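Ribokinase RBSK (Mycobacterium tuberculosis, PDB 3GO6) probably catalyses the magnesium- and ATP-dependent phosphorylation of D-ribose at O-5, giving D-ribose 5-phosphate. Local coordinates at residues A60-A65 with V146-L151. Residues are numbered along the deposited sequence; the frame is centred on the assembly and turned at random.
Sequences ANQAVA and VLLTQL. With RIB (alpha-D-ribofuranose), chain C.
Gln62, Leu148 and Gln150 make a small, buried contact, one amide-amide hydrogen bond flanked by a leucine, where helix 58-68 lies over the C-terminal end of strand 146-149, an inner strand of the large mixed sheet. At its centre NE2 of Gln150 donates to OE1 of Gln62 over 2.9 Å. The bond is bent, with an N-H...O angle of 141°, and the donor sits above the carbonyl plane of Gln62 rather than within it. The two side chains approach from opposite directions, their amide planes almost perpendicular. Gln62 is extended beyond CG (chi2 175°), which carries its amide far enough from the helix to meet Gln150 through OE1 and Asp248 through NE2. Gln150 instead folds at chi2 (73°), turning its amide so that NE2 reaches that oxygen.

The Leu148 side chain crosses that of Gln62 at about a right angle. Its CD2 lies 3.3 Å from OE1 and 3.8 Å from CB of Gln62, so the methyl packs against the oxygen roughly at right angles to the incoming N-H donor.

The other end of the Gln62 amide faces the active site: NE2 is hydrogen-bonded to OD1 of Asp248, the predicted proton acceptor. One residue earlier in the helix, Asn61 uses ND2 for both OD2 of Asp248 and O3 of ribose, the latter at 2.9 Å. Gln62 is thus a second-shell residue, and Gln150, behind it, probably helps to fix the rotation of its amide. Substrate-binding helix and central sheet meet here beside the sugar pocket of a PfkB-family ribokinase fold.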
loop_
_atom_site.group_PDB
_atom_site.type_symbol
_atom_site.label_atom_id
_atom_site.label_comp_id
_atom_site.label_asym_id
_atom_site.label_seq_id
_atom_site.Cartn_x
_atom_site.Cartn_y
_atom_site.Cartn_z
ATOM N N ALA A 60 -7.644 8.583 15.170
ATOM C CA ALA A 60 -7.364 7.456 16.058
ATOM C C ALA A 60 -6.014 7.663 16.760
ATOM O O ALA A 60 -5.913 7.477 17.973
ATOM C CB ALA A 60 -7.348 6.164 15.248
ATOM N N ASN A 61 -4.985 8.031 15.999
ATOM C CA ASN A 61 -3.636 8.231 16.557
ATOM C C ASN A 61 -3.628 9.332 17.613
ATOM O O ASN A 61 -2.963 9.207 18.652
ATOM C CB ASN A 61 -2.623 8.635 15.470
ATOM C CG ASN A 61 -2.370 7.553 14.453
ATOM O OD1 ASN A 61 -2.719 6.394 14.661
ATOM N ND2 ASN A 61 -1.733 7.928 13.340
ATOM N N GLN A 62 -4.348 10.424 17.334
ATOM C CA GLN A 62 -4.402 11.544 18.281
ATOM C C GLN A 62 -5.174 11.176 19.550
ATOM O O GLN A 62 -4.777 11.560 20.653
ATOM C CB GLN A 62 -4.955 12.805 17.615
ATOM C CG GLN A 62 -3.958 13.320 16.571
ATOM C CD GLN A 62 -4.436 14.482 15.761
ATOM O OE1 GLN A 62 -5.410 15.129 16.096
ATOM N NE2 GLN A 62 -3.730 14.755 14.657
ATOM N N ALA A 63 -6.243 10.397 19.396
ATOM C CA ALA A 63 -7.013 9.905 20.541
ATOM C C ALA A 63 -6.155 8.986 21.418
ATOM O O ALA A 63 -6.159 9.115 22.656
ATOM C CB ALA A 63 -8.295 9.175 20.040
ATOM N N VAL A 64 -5.417 8.072 20.794
ATOM C CA VAL A 64 -4.530 7.146 21.506
ATOM C C VAL A 64 -3.422 7.889 22.279
ATOM O O VAL A 64 -3.153 7.598 23.453
ATOM C CB VAL A 64 -3.932 6.085 20.561
ATOM C CG1 VAL A 64 -2.797 5.332 21.241
ATOM C CG2 VAL A 64 -5.038 5.082 20.094
ATOM N N ALA A 65 -2.812 8.872 21.632
ATOM C CA ALA A 65 -1.785 9.690 22.293
ATOM C C ALA A 65 -2.343 10.487 23.479
ATOM O O ALA A 65 -1.715 10.549 24.554
ATOM C CB ALA A 65 -1.101 10.623 21.280
ATOM N N VAL A 146 -11.707 19.616 25.818
ATOM C CA VAL A 146 -11.038 19.952 24.549
ATOM C C VAL A 146 -11.614 19.101 23.411
ATOM O O VAL A 146 -11.659 17.872 23.517
ATOM C CB VAL A 146 -9.506 19.708 24.630
ATOM C CG1 VAL A 146 -8.810 20.056 23.292
ATOM C CG2 VAL A 146 -8.868 20.505 25.779
ATOM N N LEU A 147 -12.073 19.760 22.350
ATOM C CA LEU A 147 -12.345 19.080 21.083
ATOM C C LEU A 147 -11.077 19.111 20.222
ATOM O O LEU A 147 -10.497 20.166 20.008
ATOM C CB LEU A 147 -13.502 19.735 20.313
ATOM C CG LEU A 147 -13.531 19.403 18.804
ATOM C CD1 LEU A 147 -14.095 18.026 18.511
ATOM C CD2 LEU A 147 -14.243 20.451 18.001
ATOM N N LEU A 148 -10.627 17.949 19.755
ATOM C CA LEU A 148 -9.528 17.913 18.807
ATOM C C LEU A 148 -10.014 17.289 17.494
ATOM O O LEU A 148 -10.596 16.186 17.484
ATOM C CB LEU A 148 -8.332 17.155 19.418
ATOM C CG LEU A 148 -7.135 16.856 18.514
ATOM C CD1 LEU A 148 -6.493 18.142 17.990
ATOM C CD2 LEU A 148 -6.114 15.982 19.239
ATOM N N THR A 149 -9.787 17.990 16.389
ATOM C CA THR A 149 -10.258 17.524 15.093
ATOM C C THR A 149 -9.192 17.741 14.010
ATOM O O THR A 149 -8.242 18.496 14.226
ATOM C CB THR A 149 -11.633 18.183 14.736
ATOM O OG1 THR A 149 -12.263 17.454 13.683
ATOM C CG2 THR A 149 -11.468 19.633 14.327
ATOM N N GLN A 150 -9.313 17.026 12.891
ATOM C CA GLN A 150 -8.397 17.159 11.742
ATOM C C GLN A 150 -9.244 17.090 10.486
ATOM O O GLN A 150 -10.471 17.030 10.574
ATOM C CB GLN A 150 -7.290 16.070 11.685
ATOM C CG GLN A 150 -6.865 15.497 13.052
ATOM C CD GLN A 150 -7.940 14.566 13.650
ATOM O OE1 GLN A 150 -8.690 13.926 12.911
ATOM N NE2 GLN A 150 -8.012 14.501 14.978
ATOM N N LEU A 151 -8.593 17.104 9.324
ATOM C CA LEU A 151 -9.297 17.403 8.090
ATOM C C LEU A 151 -9.372 16.264 7.070
ATOM O O LEU A 151 -9.621 16.520 5.881
ATOM C CB LEU A 151 -8.726 18.696 7.461
ATOM C CG LEU A 151 -8.513 19.921 8.380
ATOM C CD1 LEU A 151 -7.914 21.096 7.610
ATOM C CD2 LEU A 151 -9.808 20.347 9.063
HETATM O O5 RIB C . -0.229 11.141 10.760
HETATM C C5 RIB C . -0.110 9.784 10.277
HETATM C C4 RIB C . -1.515 9.248 9.945
HETATM O O4 RIB C . -1.994 9.937 8.773
HETATM C C3 RIB C . -1.527 7.779 9.561
HETATM O O3 RIB C . -1.892 6.883 10.641
HETATM C C2 RIB C . -2.482 7.710 8.383
HETATM O O2 RIB C . -3.603 6.861 8.654
HETATM C C1 RIB C . -2.912 9.132 8.053
HETATM O O1 RIB C . -4.230 9.423 8.537
#